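Local coordinates for protein putative esterase (Uncultured bacterium, PDB 7C4D) that probably hydrolyses carboxylic ester bonds as an esterase of the alpha/beta hydrolase fold, from a marine microorganism, at residues S149-R154 / D183-W188; I211-P216 / K237-D242. All blocks are in the same frame, centred on the assembly; numbering follows the deposited sequence.

Contact 1. Residues S149-R154 / D183-W188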
ATOM      1  N   SER A 149      18.112   4.294 -18.343  1.00152.10           N
ATOM      2  CA  SER A 149      18.451   4.032 -19.736  1.00138.59           C
ATOM      3  C   SER A 149      19.954   4.141 -19.972  1.00147.86           C
ATOM      4  O   SER A 149      20.455   3.617 -20.967  1.00157.22           O
ATOM      5  CB  SER A 149      17.712   4.964 -20.663  1.00129.30           C
ATOM      6  OG  SER A 149      16.559   4.342 -21.204  1.00120.84           O
ATOM      7  N   GLU A 150      20.653   4.832 -19.061  1.00156.29           N
ATOM      8  CA  GLU A 150      22.099   4.982 -19.124  1.00164.46           C
ATOM      9  C   GLU A 150      22.773   3.633 -18.875  1.00177.52           C
ATOM     10  O   GLU A 150      23.966   3.482 -19.134  1.00207.41           O
ATOM     11  CB  GLU A 150      22.575   6.048 -18.137  1.00161.52           C
ATOM     12  CG  GLU A 150      23.672   6.930 -18.702  1.00159.51           C
ATOM     13  CD  GLU A 150      23.629   8.369 -18.223  1.00157.62           C
ATOM     14  OE1 GLU A 150      24.531   9.139 -18.604  1.00152.33           O
ATOM     15  OE2 GLU A 150      22.694   8.715 -17.467  1.00161.38           O
ATOM     16  N   ALA A 151      21.994   2.678 -18.342  1.00188.90           N
ATOM     17  CA  ALA A 151      22.298   1.251 -18.343  1.00182.46           C
ATOM     18  C   ALA A 151      23.460   0.891 -17.413  1.00177.43           C
ATOM     19  O   ALA A 151      23.994  -0.216 -17.491  1.00166.08           O
ATOM     20  CB  ALA A 151      22.525   0.757 -19.756  1.00171.10           C
ATOM     21  N   LYS A 152      23.837   1.817 -16.522  1.00173.41           N
ATOM     22  CA  LYS A 152      24.856   1.542 -15.520  1.00172.22           C
ATOM     23  C   LYS A 152      24.302   0.512 -14.530  1.00185.40           C
ATOM     24  O   LYS A 152      23.094   0.471 -14.289  1.00215.18           O
ATOM     25  CB  LYS A 152      25.388   2.846 -14.905  1.00162.72           C
ATOM     26  CG  LYS A 152      24.370   3.970 -14.745  1.00162.19           C
ATOM     27  CD  LYS A 152      24.872   5.342 -15.157  1.00147.08           C
ATOM     28  CE  LYS A 152      23.993   6.475 -14.664  1.00145.27           C
ATOM     29  NZ  LYS A 152      22.559   6.097 -14.593  1.00149.62           N
ATOM     30  N   THR A 153      25.191  -0.339 -13.997  1.00176.32           N
ATOM     31  CA  THR A 153      24.812  -1.471 -13.158  1.00170.57           C
ATOM     32  C   THR A 153      24.062  -1.008 -11.907  1.00174.11           C
ATOM     33  O   THR A 153      24.138   0.156 -11.521  1.00174.39           O
ATOM     34  CB  THR A 153      26.009  -2.375 -12.840  1.00162.82           C
ATOM     35  OG1 THR A 153      27.196  -1.585 -12.922  1.00173.14           O
ATOM     36  CG2 THR A 153      26.114  -3.565 -13.769  1.00154.66           C
ATOM     37  N   ARG A 154      23.339  -1.946 -11.275  1.00174.76           N
ATOM     38  CA  ARG A 154      22.422  -1.616 -10.190  1.00169.13           C
ATOM     39  C   ARG A 154      23.171  -1.141  -8.941  1.00160.16           C
ATOM     40  O   ARG A 154      22.561  -0.585  -8.028  1.00136.78           O
ATOM     41  CB  ARG A 154      21.313  -2.668  -9.995  1.00164.84           C
ATOM     42  CG  ARG A 154      21.583  -4.055 -10.570  1.00162.50           C
ATOM     43  CD  ARG A 154      22.497  -4.952  -9.755  1.00160.25           C
ATOM     44  NE  ARG A 154      22.634  -6.302 -10.298  1.00159.10           N
ATOM     45  CZ  ARG A 154      23.626  -6.730 -11.079  1.00151.63           C
ATOM     46  NH1 ARG A 154      24.602  -5.913 -11.441  1.00147.71           N
ATOM     47  NH2 ARG A 154      23.632  -7.984 -11.496  1.00138.57           N
ATOM     48  N   ASP A 183      16.616  -5.157 -24.099  1.00151.24           N
ATOM     49  CA  ASP A 183      17.837  -4.681 -24.735  1.00139.85           C
ATOM     50  C   ASP A 183      19.044  -4.956 -23.835  1.00138.67           C
ATOM     51  O   ASP A 183      20.171  -5.048 -24.317  1.00133.01           O
ATOM     52  CB  ASP A 183      17.716  -3.210 -25.154  1.00133.52           C
ATOM     53  CG  ASP A 183      17.293  -2.251 -24.048  1.00133.67           C
ATOM     54  OD1 ASP A 183      16.974  -2.718 -22.936  1.00136.06           O
ATOM     55  OD2 ASP A 183      17.283  -1.034 -24.309  1.00136.76           O
ATOM     56  N   GLY A 184      18.794  -5.108 -22.528  1.00139.46           N
ATOM     57  CA  GLY A 184      19.851  -5.262 -21.542  1.00137.11           C
ATOM     58  C   GLY A 184      19.956  -4.038 -20.634  1.00142.27           C
ATOM     59  O   GLY A 184      20.482  -4.138 -19.526  1.00147.63           O
ATOM     60  N   CYS A 185      19.447  -2.892 -21.119  1.00145.17           N
ATOM     61  CA  CYS A 185      19.422  -1.635 -20.381  1.00149.70           C
ATOM     62  C   CYS A 185      18.370  -1.695 -19.271  1.00151.03           C
ATOM     63  O   CYS A 185      17.324  -2.322 -19.434  1.00149.74           O
ATOM     64  CB  CYS A 185      19.108  -0.458 -21.302  1.00143.82           C
ATOM     65  SG  CYS A 185      20.485   0.045 -22.368  1.00143.31           S
ATOM     66  N   TYR A 186      18.660  -1.021 -18.148  1.00143.22           N
ATOM     67  CA  TYR A 186      17.777  -0.955 -16.992  1.00124.81           C
ATOM     68  C   TYR A 186      16.610  -0.007 -17.264  1.00114.38           C
ATOM     69  O   TYR A 186      16.702   0.870 -18.122  1.00119.70           O
ATOM     70  CB  TYR A 186      18.554  -0.507 -15.750  1.00127.38           C
ATOM     71  CG  TYR A 186      19.521  -1.533 -15.219  1.00140.53           C
ATOM     72  CD1 TYR A 186      20.755  -1.733 -15.819  1.00148.17           C
ATOM     73  CD2 TYR A 186      19.198  -2.313 -14.119  1.00151.97           C
ATOM     74  CE1 TYR A 186      21.645  -2.681 -15.340  1.00159.55           C
ATOM     75  CE2 TYR A 186      20.079  -3.265 -13.626  1.00159.03           C
ATOM     76  CZ  TYR A 186      21.309  -3.447 -14.237  1.00159.23           C
ATOM     77  OH  TYR A 186      22.189  -4.376 -13.762  1.00149.47           O
ATOM     78  N   ARG A 187      15.518  -0.197 -16.509  1.00106.93           N
ATOM     79  CA  ARG A 187      14.296   0.586 -16.625  1.00 93.13           C
ATOM     80  C   ARG A 187      13.529   0.562 -15.304  1.00 91.08           C
ATOM     81  O   ARG A 187      13.663  -0.368 -14.509  1.00 86.67           O
ATOM     82  CB  ARG A 187      13.415   0.057 -17.759  1.00 94.38           C
ATOM     83  CG  ARG A 187      13.208  -1.451 -17.745  1.00111.88           C
ATOM     84  CD  ARG A 187      12.138  -1.869 -18.731  1.00113.83           C
ATOM     85  NE  ARG A 187      10.822  -1.481 -18.239  1.00129.04           N
ATOM     86  CZ  ARG A 187       9.830  -1.017 -18.994  1.00136.89           C
ATOM     87  NH1 ARG A 187       8.673  -0.693 -18.439  1.00138.27           N
ATOM     88  NH2 ARG A 187       9.995  -0.867 -20.297  1.00139.78           N
ATOM     89  N   TRP A 188      12.723   1.603 -15.074  1.00 85.11           N
ATOM     90  CA  TRP A 188      11.761   1.581 -13.989  1.00 70.44           C
ATOM     91  C   TRP A 188      10.594   0.700 -14.408  1.00 74.04           C
ATOM     92  O   TRP A 188      10.095   0.834 -15.519  1.00 74.05           O
ATOM     93  CB  TRP A 188      11.273   2.989 -13.650  1.00 71.05           C
ATOM     94  CG  TRP A 188      12.326   3.889 -13.080  1.00 72.65           C
ATOM     95  CD1 TRP A 188      12.889   4.983 -13.676  1.00 64.61           C
ATOM     96  CD2 TRP A 188      12.941   3.779 -11.781  1.00 75.94           C
ATOM     97  NE1 TRP A 188      13.809   5.555 -12.837  1.00 68.15           N
ATOM     98  CE2 TRP A 188      13.868   4.842 -11.668  1.00 70.71           C
ATOM     99  CE3 TRP A 188      12.802   2.899 -10.705  1.00 69.17           C
ATOM    100  CZ2 TRP A 188      14.658   5.027 -10.530  1.00 72.20           C
ATOM    101  CZ3 TRP A 188      13.566   3.103  -9.571  1.00 74.29           C
ATOM    102  CH2 TRP A 188      14.493   4.143  -9.487  1.00 70.33           C
TER
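Tyr186 reaches out from the start of strand 186-188 and lays its ring against the bend of the chain formed by Ala151 to Arg154. Its CG stands anti to its own carbonyl carbon (chi1 -71°), which carries the end of the ring toward the 149-154 segment. Two backbone carbonyls meet the ring near CD1: Ala151 O lies at the edge, near the ring plane, 3.9 Å from Tyr186 CD1, whereas Lys152 O approaches the same carbon obliquely at 3.6 Å. The aliphatic part of Arg154 comes in near CE2, also obliquely and on the same side of the ring plane as Lys152 O, with Arg154 CG 3.5 Å from Tyr186 CE2. The same methylene touches the phenol oxygen, Arg154 CG to Tyr186 OH being 3.3 Å. Because the arginine chain is bent at chi2 (79°), its guanidinium folds back so that Tyr186 OH sits over one face, displaced toward the rim; the two planes are 59° apart, so the groups are not stacked. Thr153 adds a looser touch, its CG2 lying 4.0 Å from Tyr186 OH.

At Cys185, the residue before Tyr186, the contact is apolar: the methyl Ala151 CB meets Cys185 SG at 3.4 Å. The backbone of Cys185 is tied to its own turn, since Cys185 N donates to Asp183 OD1 over 3.1 Å, coming from above the carboxylate plane. No hydrogen bond joins the two segments, and shape and van der Waals contact carry the interface. The Asp183 bond makes an Asx turn, within the connection of the two-stranded antiparallel hairpin 178-180/186-188; through Tyr186 this surface hairpin packs on the loop leading into helix 154-164.

Contact 2. Residues I211-P216 / K237-D242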
ATOM      1  N   ILE A 211     -21.452   7.203   5.419  1.00 60.62           N
ATOM      2  CA  ILE A 211     -20.993   7.010   6.785  1.00 66.47           C
ATOM      3  C   ILE A 211     -22.236   6.689   7.606  1.00 68.27           C
ATOM      4  O   ILE A 211     -23.297   7.182   7.250  1.00 81.43           O
ATOM      5  CB  ILE A 211     -20.358   8.330   7.263  1.00 74.49           C
ATOM      6  CG1 ILE A 211     -18.854   8.366   7.011  1.00 73.49           C
ATOM      7  CG2 ILE A 211     -20.696   8.666   8.712  1.00 71.46           C
ATOM      8  CD1 ILE A 211     -18.295   9.776   7.121  1.00 86.45           C
ATOM      9  N   PRO A 212     -22.197   5.826   8.657  1.00 74.09           N
ATOM     10  CA  PRO A 212     -21.010   5.033   9.014  1.00 71.58           C
ATOM     11  C   PRO A 212     -20.853   3.776   8.155  1.00 63.53           C
ATOM     12  O   PRO A 212     -21.829   3.291   7.559  1.00 55.82           O
ATOM     13  CB  PRO A 212     -21.316   4.593  10.459  1.00 72.09           C
ATOM     14  CG  PRO A 212     -22.842   4.464  10.490  1.00 70.32           C
ATOM     15  CD  PRO A 212     -23.337   5.548   9.556  1.00 70.25           C
ATOM     16  N   VAL A 213     -19.612   3.256   8.098  1.00 56.22           N
ATOM     17  CA  VAL A 213     -19.370   1.969   7.462  1.00 50.57           C
ATOM     18  C   VAL A 213     -19.457   0.889   8.543  1.00 51.96           C
ATOM     19  O   VAL A 213     -18.714   0.943   9.531  1.00 48.02           O
ATOM     20  CB  VAL A 213     -18.009   1.921   6.741  1.00 49.80           C
ATOM     21  CG1 VAL A 213     -17.833   0.611   5.984  1.00 49.77           C
ATOM     22  CG2 VAL A 213     -17.797   3.090   5.802  1.00 52.48           C
ATOM     23  N   HIS A 214     -20.339  -0.092   8.321  1.00 51.41           N
ATOM     24  CA  HIS A 214     -20.588  -1.193   9.249  1.00 49.92           C
ATOM     25  C   HIS A 214     -19.675  -2.387   8.945  1.00 51.72           C
ATOM     26  O   HIS A 214     -20.142  -3.485   8.622  1.00 49.80           O
ATOM     27  CB  HIS A 214     -22.064  -1.628   9.203  1.00 57.07           C
ATOM     28  CG  HIS A 214     -23.052  -0.556   9.521  1.00 67.03           C
ATOM     29  ND1 HIS A 214     -23.252  -0.082  10.807  1.00 74.61           N
ATOM     30  CD2 HIS A 214     -23.904   0.132   8.731  1.00 74.30           C
ATOM     31  CE1 HIS A 214     -24.171   0.864  10.792  1.00 80.07           C
ATOM     32  NE2 HIS A 214     -24.593   1.007   9.528  1.00 81.97           N
ATOM     33  N   VAL A 215     -18.357  -2.162   9.034  1.00 48.95           N
ATOM     34  CA  VAL A 215     -17.373  -3.217   8.817  1.00 45.81           C
ATOM     35  C   VAL A 215     -16.388  -3.089   9.964  1.00 45.62           C
ATOM     36  O   VAL A 215     -15.950  -1.973  10.230  1.00 50.03           O
ATOM     37  CB  VAL A 215     -16.628  -3.089   7.464  1.00 45.02           C
ATOM     38  CG1 VAL A 215     -15.517  -4.132   7.297  1.00 39.35           C
ATOM     39  CG2 VAL A 215     -17.583  -3.149   6.280  1.00 43.61           C
ATOM     40  N   PRO A 216     -16.035  -4.189  10.685  1.00 44.12           N
ATOM     41  CA  PRO A 216     -14.973  -4.136  11.696  1.00 46.37           C
ATOM     42  C   PRO A 216     -13.627  -3.717  11.093  1.00 41.09           C
ATOM     43  O   PRO A 216     -13.192  -4.291  10.118  1.00 46.03           O
ATOM     44  CB  PRO A 216     -14.880  -5.576  12.244  1.00 43.66           C
ATOM     45  CG  PRO A 216     -16.194  -6.222  11.865  1.00 47.62           C
ATOM     46  CD  PRO A 216     -16.668  -5.515  10.603  1.00 43.60           C
ATOM     47  N   LYS A 237     -13.179   7.337  13.671  1.00 48.72           N
ATOM     48  CA  LYS A 237     -14.337   6.856  14.427  1.00 52.56           C
ATOM     49  C   LYS A 237     -15.670   7.220  13.766  1.00 55.92           C
ATOM     50  O   LYS A 237     -16.625   6.451  13.877  1.00 57.96           O
ATOM     51  CB  LYS A 237     -14.276   7.294  15.896  1.00 58.37           C
ATOM     52  CG  LYS A 237     -13.177   6.637  16.730  1.00 52.48           C
ATOM     53  CD  LYS A 237     -13.212   5.124  16.675  1.00 63.22           C
ATOM     54  CE  LYS A 237     -12.873   4.471  18.000  1.00 68.20           C
ATOM     55  NZ  LYS A 237     -13.660   3.231  18.208  1.00 65.08           N
ATOM     56  N   GLU A 238     -15.715   8.369  13.074  1.00 52.52           N
ATOM     57  CA  GLU A 238     -16.862   8.821  12.303  1.00 49.34           C
ATOM     58  C   GLU A 238     -17.139   7.847  11.166  1.00 51.63           C
ATOM     59  O   GLU A 238     -18.282   7.430  10.959  1.00 53.60           O
ATOM     60  CB  GLU A 238     -16.518  10.202  11.750  1.00 58.35           C
ATOM     61  CG  GLU A 238     -17.711  11.061  11.376  1.00 75.00           C
ATOM     62  CD  GLU A 238     -17.255  12.317  10.649  1.00 80.43           C
ATOM     63  OE1 GLU A 238     -16.447  13.066  11.221  1.00 78.51           O
ATOM     64  OE2 GLU A 238     -17.657  12.510   9.488  1.00 81.67           O
ATOM     65  N   ILE A 239     -16.085   7.461  10.433  1.00 49.47           N
ATOM     66  CA  ILE A 239     -16.271   6.517   9.338  1.00 48.19           C
ATOM     67  C   ILE A 239     -16.484   5.086   9.872  1.00 51.64           C
ATOM     68  O   ILE A 239     -17.348   4.352   9.387  1.00 48.90           O
ATOM     69  CB  ILE A 239     -15.057   6.601   8.392  1.00 49.43           C
ATOM     70  CG1 ILE A 239     -14.831   8.014   7.847  1.00 46.60           C
ATOM     71  CG2 ILE A 239     -15.139   5.567   7.286  1.00 45.26           C
ATOM     72  CD1 ILE A 239     -13.512   8.194   7.140  1.00 43.47           C
ATOM     73  N   PHE A 240     -15.657   4.658  10.841  1.00 54.17           N
ATOM     74  CA  PHE A 240     -15.688   3.295  11.375  1.00 53.24           C
ATOM     75  C   PHE A 240     -15.897   3.354  12.890  1.00 55.58           C
ATOM     76  O   PHE A 240     -14.914   3.425  13.627  1.00 48.81           O
ATOM     77  CB  PHE A 240     -14.347   2.597  11.124  1.00 50.76           C
ATOM     78  CG  PHE A 240     -13.963   2.444   9.671  1.00 46.35           C
ATOM     79  CD1 PHE A 240     -14.559   1.485   8.873  1.00 47.34           C
ATOM     80  CD2 PHE A 240     -13.010   3.265   9.103  1.00 44.47           C
ATOM     81  CE1 PHE A 240     -14.197   1.330   7.547  1.00 45.13           C
ATOM     82  CE2 PHE A 240     -12.667   3.128   7.768  1.00 46.97           C
ATOM     83  CZ  PHE A 240     -13.262   2.160   6.990  1.00 42.72           C
ATOM     84  N   PRO A 241     -17.158   3.413  13.391  1.00 55.05           N
ATOM     85  CA  PRO A 241     -17.432   3.687  14.805  1.00 57.95           C
ATOM     86  C   PRO A 241     -16.815   2.696  15.790  1.00 54.91           C
ATOM     87  O   PRO A 241     -16.394   3.082  16.871  1.00 54.55           O
ATOM     88  CB  PRO A 241     -18.963   3.649  14.867  1.00 61.34           C
ATOM     89  CG  PRO A 241     -19.374   4.093  13.491  1.00 59.19           C
ATOM     90  CD  PRO A 241     -18.399   3.341  12.606  1.00 59.12           C
ATOM     91  N   ASP A 242     -16.711   1.437  15.377  1.00 54.40           N
ATOM     92  CA  ASP A 242     -16.185   0.398  16.244  1.00 55.77           C
ATOM     93  C   ASP A 242     -14.731   0.040  15.877  1.00 55.82           C
ATOM     94  O   ASP A 242     -14.241  -1.012  16.258  1.00 57.07           O
ATOM     95  CB  ASP A 242     -17.156  -0.788  16.234  1.00 61.92           C
ATOM     96  CG  ASP A 242     -17.329  -1.417  14.858  1.00 67.54           C
ATOM     97  OD1 ASP A 242     -17.275  -0.676  13.860  1.00 74.62           O
ATOM     98  OD2 ASP A 242     -17.517  -2.652  14.791  1.00 75.64           O
TER
HETATM   99  O   HOH W   1     -17.280   0.476  11.678  1.00 64.20           O
HETATM  100  O   HOH W   2     -14.776  -0.472  12.320  1.00 52.98           O
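Val213 forms the apolar centre, set between Ile239 at the end of helix 232-239 and Phe240 just beyond it. Its CG1 is anti to the backbone N (chi1 -175°), which turns the two methyls to different neighbours: Val213 CG2 lies 3.9 Å from Ile239 CG2, while CG1 and CB border the phenyl ring, with Val213 CB 3.9 Å from Phe240 CE1. The valine runs beside both side chains and points the same way as they do. Ile239 CG2 also rests over one face of the Phe240 ring, toward its rim, so that the three residues form one cluster.

Farther out, the end of Ile211 crosses the isoleucine of the helix, Ile211 CD1 reaching Ile239 CG1 at 4.0 Å. Pro212, which follows a cis peptide bond, sets its CB against the CG-CD side of the Pro241 ring, 3.6 Å from Pro241 CG. Between these apolar patches the backbones are joined directly: Val213 N donates to Ile239 O over 2.8 Å, and the nearly straight N-H...O angle of 168° gives a carbonyl at the helix end a partner from the opposite loop.

The outer edge is polar and bridged by water. One water bridges Val213 O and Asp242 OD1, and another links Val215 O, at 2.8 Å, to the same carboxylate oxygen; each has more acceptors near it than protons to give, so not all these bonds need hold at once. Lys237 NZ holds the turn from the helix side by donating to Pro241 O, and also bonds Ala243 O. Behind the cluster, helix 97-108 covers Val213 and Phe240 through Thr106, Ala107 and Met103, and strand 113-119 backs Val215 and Phe240. The contact thus joins the loop entering strand 217-222 to the turn between helix 232-239 and edge strand 244-248.

In the fold
The two contacts lie on opposite sides of the chain's centre, their centres 47 Å apart and their nearest atoms about 31 Å apart, and they follow one another along the sequence. Contact 1 is a surface contact away from the main sheet, joining a loop between two helices to a small hairpin. Contact 2 is partly buried and lies beside the main sheet, joining the loops that lead into two neighbouring parallel strands, 217-222 and 244-248. Their chemistry follows suit: one tyrosine against carbonyls and an arginine chain, with a small alanine-cysteine touch and without cross-segment hydrogen bonds, in contact 1; branched aliphatic and phenyl packing, a direct backbone bond and bridging waters in contact 2.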